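Local coordinates for epimerase domain-containing protein (Bacillus cereus HuA2-4, PDB 6ZLK), which interconverts UDP-glucuronic acid and UDP-galacturonic acid by NAD-dependent epimerisation at C4 of the sugar, at residues A[258-263]-A[302-307]; A[170-175]-A[238-243]. All blocks are in the same frame, centred on the assembly; numbering follows the deposited sequence.

Contact 1: A[258-263]-A[302-307]; sequences EKISGK and GLEAEY
A single water ties Lys259 to Glu304 across the two helices: it accepts from Lys259 NZ at 2.7 Å and donates to Glu304 OE1 at 2.9 Å. The two charged atoms, Lys259 NZ and Glu304 OE1, remain 5.4 Å apart, so the pair is a solvent-mediated link and not a salt bridge. Lys259 NZ also bonds to the carbonyl of Met256, one turn back on its own helix. The apolar part of the contact centres on Ile260, whose two branches serve different partners. CD1 meets Leu303 CB at 3.6 Å, the two side chains crossing at about a right angle, and also rests against the CG methylene of Glu304. CG2 sits over one face of the Tyr307 ring, 4.1 Å from its centroid and 23° off the normal, a CH-pi contact displaced toward the CG side. The ring gets there because its CG lies anti to the backbone N (chi1 180°), which carries it toward the end of the other helix. Here Ser261 CB touches Tyr307 CE2 at 3.6 Å. The Ser261 hydroxyl is engaged with its own chain: OG accepts from Lys263 N (2.9 Å, 158° at the hydrogen), an ST turn, and also bonds to Leu257 O. The chain leaves the helix at Gly262, with positive phi. Thus the last turn of helix 250-261 packs on helix 299-313, while helix 189-198 touches both partners, through Met197 on Ser261, Phe190 on Leu303 and Leu198 on Tyr307.

Contact 2: A[170-175]-A[238-243]; sequences PIVILR and EVINIG
One face of the Arg175 guanidinium is covered by Val239 CG1, which lies 3.4 Å from the plane, off-centre and nearest NE. The group's nitrogens look beyond the two strands: NH2 makes a salt bridge with Glu157, and NH1 bonds to the hydroxyl of Tyr130. That hydroxyl also bonds Asn241 OD1, linking the guanidinium to an amide whose plane is turned 29° from it. The extended Arg175 chain brings CD within 3.7 Å of Asn241 OD1. Beneath runs a parallel ladder pairing Ile173, Leu174 and Arg175 with Val239, Ile240 and Asn241: strands 171-180 and 239-242 are neighbours in the mainly parallel, Rossmann-type sheet of the NAD-dependent epimerase/dehydratase family. Ile173 and Arg175 each use both N and O; the Ile173 N to Glu238 O bond is 2.9 Å and nearly straight at 176°. On the Arg175 side Ile173 CD1 and Val239 CG2 lie 4.0 Å apart. On the other side Leu174 CD2 is 4.0 Å from Ile240 CB. The strand axes are twisted by 27°. Helix 148-167 packs on Ile173, helix 285-291 on Ile240 and Ile242, while strand 120-126 bonds to the backbone of Val172 and Leu174.

Both segments of contact 2 precede those of contact 1, and the contacts flank the chain's centre, 31 Å apart between their own centres and about 13 Å between nearest atoms. Contact 2 belongs to the Rossmann-type sheet, where the side chain of Arg175 is about 7 Å from both NAD and the UDP-sugar. Contact 1 joins two helices of the C-terminal part, the side chain of Leu303 being about 10 Å from the UDP-sugar. They share no helix or strand, but strand 248-249 leads the chain from strand 239-242 into helix 250-261, and Glu306 bonds Gly181, just past strand 171-180. Sheet and helices thus probably flank the substrate from different parts of the fold, contact 1 without touching it.

Contact 1: A[258-263]-A[302-307]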
ATOM      1  N   GLU A 258      17.685  11.998 -32.701  1.00 19.94           N
ATOM      2  CA  GLU A 258      18.320  12.953 -33.654  1.00 22.78           C
ATOM      3  C   GLU A 258      18.838  12.182 -34.863  1.00 23.03           C
ATOM      4  O   GLU A 258      18.646  12.705 -36.007  1.00 25.90           O
ATOM      5  CB  GLU A 258      19.442  13.720 -32.959  1.00 24.89           C
ATOM      6  CG  GLU A 258      18.887  14.749 -31.992  1.00 25.02           C
ATOM      7  CD  GLU A 258      19.941  15.511 -31.219  1.00 29.28           C
ATOM      8  OE1 GLU A 258      20.998  14.920 -30.894  1.00 34.23           O
ATOM      9  OE2 GLU A 258      19.681  16.706 -30.935  1.00 36.77           O
ATOM     10  N   LYS A 259      19.462  11.028 -34.662  1.00 23.77           N
ATOM     11  CA  LYS A 259      20.002  10.257 -35.815  1.00 26.50           C
ATOM     12  C   LYS A 259      18.825   9.765 -36.675  1.00 28.65           C
ATOM     13  O   LYS A 259      18.914   9.868 -37.924  1.00 27.05           O
ATOM     14  CB  LYS A 259      20.985   9.169 -35.390  1.00 31.72           C
ATOM     15  CG  LYS A 259      20.406   8.015 -34.590  1.00 42.36           C
ATOM     16  CD  LYS A 259      21.372   6.852 -34.269  1.00 44.27           C
ATOM     17  CE  LYS A 259      20.717   5.715 -33.484  1.00 43.22           C
ATOM     18  NZ  LYS A 259      19.242   5.659 -33.689  1.00 30.19           N
ATOM     19  N   ILE A 260      17.712   9.349 -36.064  1.00 23.75           N
ATOM     20  CA  ILE A 260      16.512   8.847 -36.798  1.00 23.79           C
ATOM     21  C   ILE A 260      15.827   9.967 -37.561  1.00 25.20           C
ATOM     22  O   ILE A 260      15.494   9.757 -38.755  1.00 25.49           O
ATOM     23  CB  ILE A 260      15.537   8.158 -35.826  1.00 23.21           C
ATOM     24  CG1 ILE A 260      16.121   6.854 -35.317  1.00 22.41           C
ATOM     25  CG2 ILE A 260      14.179   7.959 -36.488  1.00 25.19           C
ATOM     26  CD1 ILE A 260      15.424   6.263 -34.072  1.00 23.49           C
ATOM     27  N   SER A 261      15.673  11.125 -36.936  1.00 25.44           N
ATOM     28  CA  SER A 261      14.875  12.247 -37.479  1.00 26.34           C
ATOM     29  C   SER A 261      15.685  13.120 -38.448  1.00 26.99           C
ATOM     30  O   SER A 261      15.049  13.763 -39.308  1.00 30.88           O
ATOM     31  CB  SER A 261      14.307  13.080 -36.384  1.00 26.53           C
ATOM     32  OG  SER A 261      15.329  13.756 -35.699  1.00 27.33           O
ATOM     33  N   GLY A 262      16.998  13.176 -38.292  1.00 29.08           N
ATOM     34  CA  GLY A 262      17.848  14.193 -38.937  1.00 31.27           C
ATOM     35  C   GLY A 262      17.639  15.584 -38.341  1.00 37.64           C
ATOM     36  O   GLY A 262      18.120  16.587 -38.960  1.00 35.09           O
ATOM     37  N   LYS A 263      16.940  15.692 -37.207  1.00 30.92           N
ATOM     38  CA  LYS A 263      16.733  16.979 -36.498  1.00 33.91           C
ATOM     39  C   LYS A 263      17.902  17.242 -35.541  1.00 32.83           C
ATOM     40  O   LYS A 263      18.532  16.289 -35.033  1.00 28.79           O
ATOM     41  CB  LYS A 263      15.419  16.981 -35.707  1.00 36.77           C
ATOM     42  CG  LYS A 263      14.146  16.880 -36.533  1.00 37.64           C
ATOM     43  CD  LYS A 263      13.528  18.209 -36.857  1.00 41.59           C
ATOM     44  CE  LYS A 263      12.112  18.036 -37.350  1.00 43.46           C
ATOM     45  NZ  LYS A 263      11.736  19.142 -38.244  1.00 48.78           N
ATOM     46  N   GLY A 302      13.154   0.017 -31.902  1.00 16.93           N
ATOM     47  CA  GLY A 302      11.924   0.403 -31.163  1.00 15.94           C
ATOM     48  C   GLY A 302      11.632   1.891 -31.303  1.00 16.20           C
ATOM     49  O   GLY A 302      10.457   2.245 -31.531  1.00 15.96           O
ATOM     50  N   LEU A 303      12.670   2.732 -31.286  1.00 17.58           N
ATOM     51  CA  LEU A 303      12.525   4.202 -31.471  1.00 15.59           C
ATOM     52  C   LEU A 303      12.145   4.538 -32.913  1.00 16.92           C
ATOM     53  O   LEU A 303      11.308   5.402 -33.082  1.00 16.95           O
ATOM     54  CB  LEU A 303      13.838   4.858 -31.100  1.00 16.85           C
ATOM     55  CG  LEU A 303      14.105   4.910 -29.597  1.00 18.10           C
ATOM     56  CD1 LEU A 303      15.489   5.451 -29.400  1.00 18.31           C
ATOM     57  CD2 LEU A 303      13.046   5.728 -28.850  1.00 18.35           C
ATOM     58  N   GLU A 304      12.591   3.745 -33.872  1.00 17.27           N
ATOM     59  CA  GLU A 304      12.150   3.945 -35.278  1.00 19.68           C
ATOM     60  C   GLU A 304      10.639   3.764 -35.352  1.00 16.40           C
ATOM     61  O   GLU A 304       9.959   4.546 -36.032  1.00 17.79           O
ATOM     62  CB  GLU A 304      12.870   2.984 -36.224  1.00 20.01           C
ATOM     63  CG  GLU A 304      14.299   3.404 -36.479  1.00 22.31           C
ATOM     64  CD  GLU A 304      15.193   2.322 -37.056  1.00 26.60           C
ATOM     65  OE1 GLU A 304      16.429   2.588 -37.137  1.00 31.17           O
ATOM     66  OE2 GLU A 304      14.680   1.232 -37.382  1.00 28.06           O
ATOM     67  N   ALA A 305      10.127   2.719 -34.705  1.00 16.92           N
ATOM     68  CA  ALA A 305       8.702   2.393 -34.738  1.00 16.49           C
ATOM     69  C   ALA A 305       7.958   3.523 -34.064  1.00 15.77           C
ATOM     70  O   ALA A 305       6.934   3.962 -34.591  1.00 14.84           O
ATOM     71  CB  ALA A 305       8.433   1.091 -34.036  1.00 18.38           C
ATOM     72  N   GLU A 306       8.383   3.896 -32.852  1.00 15.57           N
ATOM     73  CA  GLU A 306       7.634   4.943 -32.137  1.00 14.59           C
ATOM     74  C   GLU A 306       7.716   6.254 -32.923  1.00 15.57           C
ATOM     75  O   GLU A 306       6.668   6.936 -32.941  1.00 16.89           O
ATOM     76  CB  GLU A 306       8.074   5.074 -30.675  1.00 15.56           C
ATOM     77  CG  GLU A 306       7.118   6.020 -29.934  1.00 15.79           C
ATOM     78  CD  GLU A 306       7.172   6.066 -28.408  1.00 16.94           C
ATOM     79  OE1 GLU A 306       7.897   5.211 -27.817  1.00 15.49           O
ATOM     80  OE2 GLU A 306       6.532   6.990 -27.816  1.00 16.98           O
ATOM     81  N   TYR A 307       8.852   6.612 -33.512  1.00 16.99           N
ATOM     82  CA  TYR A 307       9.010   7.840 -34.307  1.00 16.70           C
ATOM     83  C   TYR A 307       7.949   7.801 -35.419  1.00 17.80           C
ATOM     84  O   TYR A 307       7.191   8.750 -35.553  1.00 17.31           O
ATOM     85  CB  TYR A 307      10.449   7.920 -34.800  1.00 17.30           C
ATOM     86  CG  TYR A 307      10.663   9.151 -35.620  1.00 21.38           C
ATOM     87  CD1 TYR A 307      10.378   9.134 -36.965  1.00 25.35           C
ATOM     88  CD2 TYR A 307      11.018  10.338 -35.012  1.00 24.13           C
ATOM     89  CE1 TYR A 307      10.532  10.278 -37.726  1.00 30.52           C
ATOM     90  CE2 TYR A 307      11.172  11.490 -35.760  1.00 29.84           C
ATOM     91  CZ  TYR A 307      10.924  11.455 -37.115  1.00 29.62           C
ATOM     92  OH  TYR A 307      11.097  12.580 -37.873  1.00 37.79           O
TER
HETATM   93  O   HOH W   1      18.305   4.293 -35.796  1.00 34.41           O

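Contact 2: A[170-175]-A[238-243]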
ATOM      1  N   PRO A 170      -5.125 -17.718  -7.852  1.00 16.80           N
ATOM      2  CA  PRO A 170      -3.879 -18.077  -8.509  1.00 17.31           C
ATOM      3  C   PRO A 170      -3.200 -16.849  -9.154  1.00 16.52           C
ATOM      4  O   PRO A 170      -3.082 -16.731 -10.386  1.00 16.08           O
ATOM      5  CB  PRO A 170      -4.319 -19.114  -9.540  1.00 17.80           C
ATOM      6  CG  PRO A 170      -5.663 -18.584  -9.951  1.00 16.88           C
ATOM      7  CD  PRO A 170      -6.286 -18.179  -8.626  1.00 17.20           C
ATOM      8  N   ILE A 171      -2.660 -15.989  -8.283  1.00 16.30           N
ATOM      9  CA  ILE A 171      -2.031 -14.717  -8.708  1.00 17.70           C
ATOM     10  C   ILE A 171      -0.674 -14.971  -9.323  1.00 16.61           C
ATOM     11  O   ILE A 171       0.076 -15.863  -8.906  1.00 16.83           O
ATOM     12  CB  ILE A 171      -1.971 -13.687  -7.563  1.00 17.19           C
ATOM     13  CG1 ILE A 171      -0.952 -14.062  -6.488  1.00 18.99           C
ATOM     14  CG2 ILE A 171      -3.357 -13.444  -7.013  1.00 18.49           C
ATOM     15  CD1 ILE A 171       0.331 -13.289  -6.551  1.00 21.25           C
ATOM     16  N   VAL A 172      -0.327 -14.112 -10.280  1.00 14.66           N
ATOM     17  CA  VAL A 172       1.023 -13.944 -10.835  1.00 14.40           C
ATOM     18  C   VAL A 172       1.208 -12.430 -10.951  1.00 16.10           C
ATOM     19  O   VAL A 172       0.260 -11.775 -11.429  1.00 16.47           O
ATOM     20  CB  VAL A 172       1.139 -14.572 -12.237  1.00 19.04           C
ATOM     21  CG1 VAL A 172       2.519 -14.307 -12.784  1.00 22.26           C
ATOM     22  CG2 VAL A 172       0.797 -16.077 -12.234  1.00 19.80           C
ATOM     23  N   ILE A 173       2.334 -11.927 -10.515  1.00 14.37           N
ATOM     24  CA  ILE A 173       2.607 -10.468 -10.611  1.00 14.73           C
ATOM     25  C   ILE A 173       3.719 -10.207 -11.613  1.00 15.46           C
ATOM     26  O   ILE A 173       4.789 -10.772 -11.509  1.00 14.72           O
ATOM     27  CB  ILE A 173       2.907  -9.856  -9.232  1.00 15.36           C
ATOM     28  CG1 ILE A 173       1.710  -9.939  -8.277  1.00 16.75           C
ATOM     29  CG2 ILE A 173       3.441  -8.441  -9.409  1.00 16.43           C
ATOM     30  CD1 ILE A 173       2.064  -9.779  -6.822  1.00 18.19           C
ATOM     31  N   LEU A 174       3.459  -9.379 -12.610  1.00 14.26           N
ATOM     32  CA  LEU A 174       4.471  -8.941 -13.584  1.00 15.01           C
ATOM     33  C   LEU A 174       4.810  -7.487 -13.262  1.00 14.78           C
ATOM     34  O   LEU A 174       3.924  -6.658 -13.242  1.00 18.44           O
ATOM     35  CB  LEU A 174       3.994  -9.099 -15.035  1.00 15.12           C
ATOM     36  CG  LEU A 174       3.439 -10.454 -15.417  1.00 15.73           C
ATOM     37  CD1 LEU A 174       3.007 -10.452 -16.903  1.00 18.23           C
ATOM     38  CD2 LEU A 174       4.497 -11.520 -15.153  1.00 16.17           C
ATOM     39  N   ARG A 175       6.068  -7.200 -13.007  1.00 15.08           N
ATOM     40  CA  ARG A 175       6.553  -5.811 -12.852  1.00 14.61           C
ATOM     41  C   ARG A 175       7.171  -5.349 -14.157  1.00 14.15           C
ATOM     42  O   ARG A 175       8.325  -5.718 -14.495  1.00 15.31           O
ATOM     43  CB  ARG A 175       7.594  -5.703 -11.730  1.00 15.76           C
ATOM     44  CG  ARG A 175       6.984  -5.929 -10.367  1.00 16.36           C
ATOM     45  CD  ARG A 175       8.075  -5.977  -9.319  1.00 16.36           C
ATOM     46  NE  ARG A 175       7.459  -6.043  -8.005  1.00 17.40           N
ATOM     47  CZ  ARG A 175       8.117  -6.325  -6.879  1.00 19.52           C
ATOM     48  NH1 ARG A 175       9.402  -6.572  -6.890  1.00 18.91           N
ATOM     49  NH2 ARG A 175       7.487  -6.384  -5.727  1.00 18.96           N
ATOM     50  N   GLU A 238       4.291 -16.016  -7.952  1.00 18.16           N
ATOM     51  CA  GLU A 238       5.607 -15.460  -8.323  1.00 19.36           C
ATOM     52  C   GLU A 238       5.472 -13.981  -8.731  1.00 17.34           C
ATOM     53  O   GLU A 238       4.418 -13.590  -9.335  1.00 17.58           O
ATOM     54  CB  GLU A 238       6.252 -16.172  -9.502  1.00 18.93           C
ATOM     55  CG  GLU A 238       6.736 -17.594  -9.177  1.00 25.51           C
ATOM     56  CD  GLU A 238       7.633 -17.718  -7.951  1.00 32.11           C
ATOM     57  OE1 GLU A 238       8.424 -16.807  -7.676  1.00 36.07           O
ATOM     58  OE2 GLU A 238       7.526 -18.748  -7.257  1.00 40.42           O
ATOM     59  N   VAL A 239       6.427 -13.187  -8.331  1.00 17.49           N
ATOM     60  CA  VAL A 239       6.638 -11.824  -8.883  1.00 16.06           C
ATOM     61  C   VAL A 239       7.742 -11.923  -9.926  1.00 17.82           C
ATOM     62  O   VAL A 239       8.819 -12.464  -9.622  1.00 16.28           O
ATOM     63  CB  VAL A 239       6.997 -10.830  -7.783  1.00 16.97           C
ATOM     64  CG1 VAL A 239       7.256  -9.441  -8.347  1.00 19.47           C
ATOM     65  CG2 VAL A 239       5.894 -10.811  -6.726  1.00 19.01           C
ATOM     66  N   ILE A 240       7.524 -11.370 -11.113  1.00 15.81           N
ATOM     67  CA  ILE A 240       8.436 -11.515 -12.265  1.00 15.39           C
ATOM     68  C   ILE A 240       8.665 -10.134 -12.889  1.00 14.91           C
ATOM     69  O   ILE A 240       7.669  -9.559 -13.382  1.00 15.56           O
ATOM     70  CB  ILE A 240       7.876 -12.505 -13.311  1.00 16.76           C
ATOM     71  CG1 ILE A 240       7.477 -13.846 -12.662  1.00 19.07           C
ATOM     72  CG2 ILE A 240       8.882 -12.647 -14.435  1.00 17.78           C
ATOM     73  CD1 ILE A 240       6.876 -14.858 -13.650  1.00 19.25           C
ATOM     74  N   ASN A 241       9.893  -9.665 -12.888  1.00 15.18           N
ATOM     75  CA  ASN A 241      10.293  -8.448 -13.659  1.00 13.86           C
ATOM     76  C   ASN A 241      10.227  -8.730 -15.169  1.00 16.06           C
ATOM     77  O   ASN A 241      10.727  -9.787 -15.668  1.00 16.32           O
ATOM     78  CB  ASN A 241      11.709  -8.014 -13.386  1.00 14.46           C
ATOM     79  CG  ASN A 241      11.934  -7.552 -11.966  1.00 14.94           C
ATOM     80  OD1 ASN A 241      11.050  -7.033 -11.322  1.00 15.96           O
ATOM     81  ND2 ASN A 241      13.156  -7.743 -11.489  1.00 17.17           N
ATOM     82  N   ILE A 242       9.650  -7.801 -15.923  1.00 14.93           N
ATOM     83  CA  ILE A 242       9.644  -7.803 -17.403  1.00 16.65           C
ATOM     84  C   ILE A 242      10.338  -6.507 -17.841  1.00 18.38           C
ATOM     85  O   ILE A 242       9.746  -5.420 -17.650  1.00 17.74           O
ATOM     86  CB  ILE A 242       8.203  -7.879 -17.949  1.00 18.06           C
ATOM     87  CG1 ILE A 242       7.447  -9.107 -17.415  1.00 21.28           C
ATOM     88  CG2 ILE A 242       8.185  -7.816 -19.469  1.00 20.05           C
ATOM     89  CD1 ILE A 242       8.057 -10.413 -17.840  1.00 21.80           C
ATOM     90  N   GLY A 243      11.578  -6.609 -18.301  1.00 16.54           N
ATOM     91  CA  GLY A 243      12.434  -5.492 -18.683  1.00 15.53           C
ATOM     92  C   GLY A 243      12.948  -5.630 -20.085  1.00 17.29           C
ATOM     93  O   GLY A 243      12.628  -6.614 -20.770  1.00 18.24           O
TER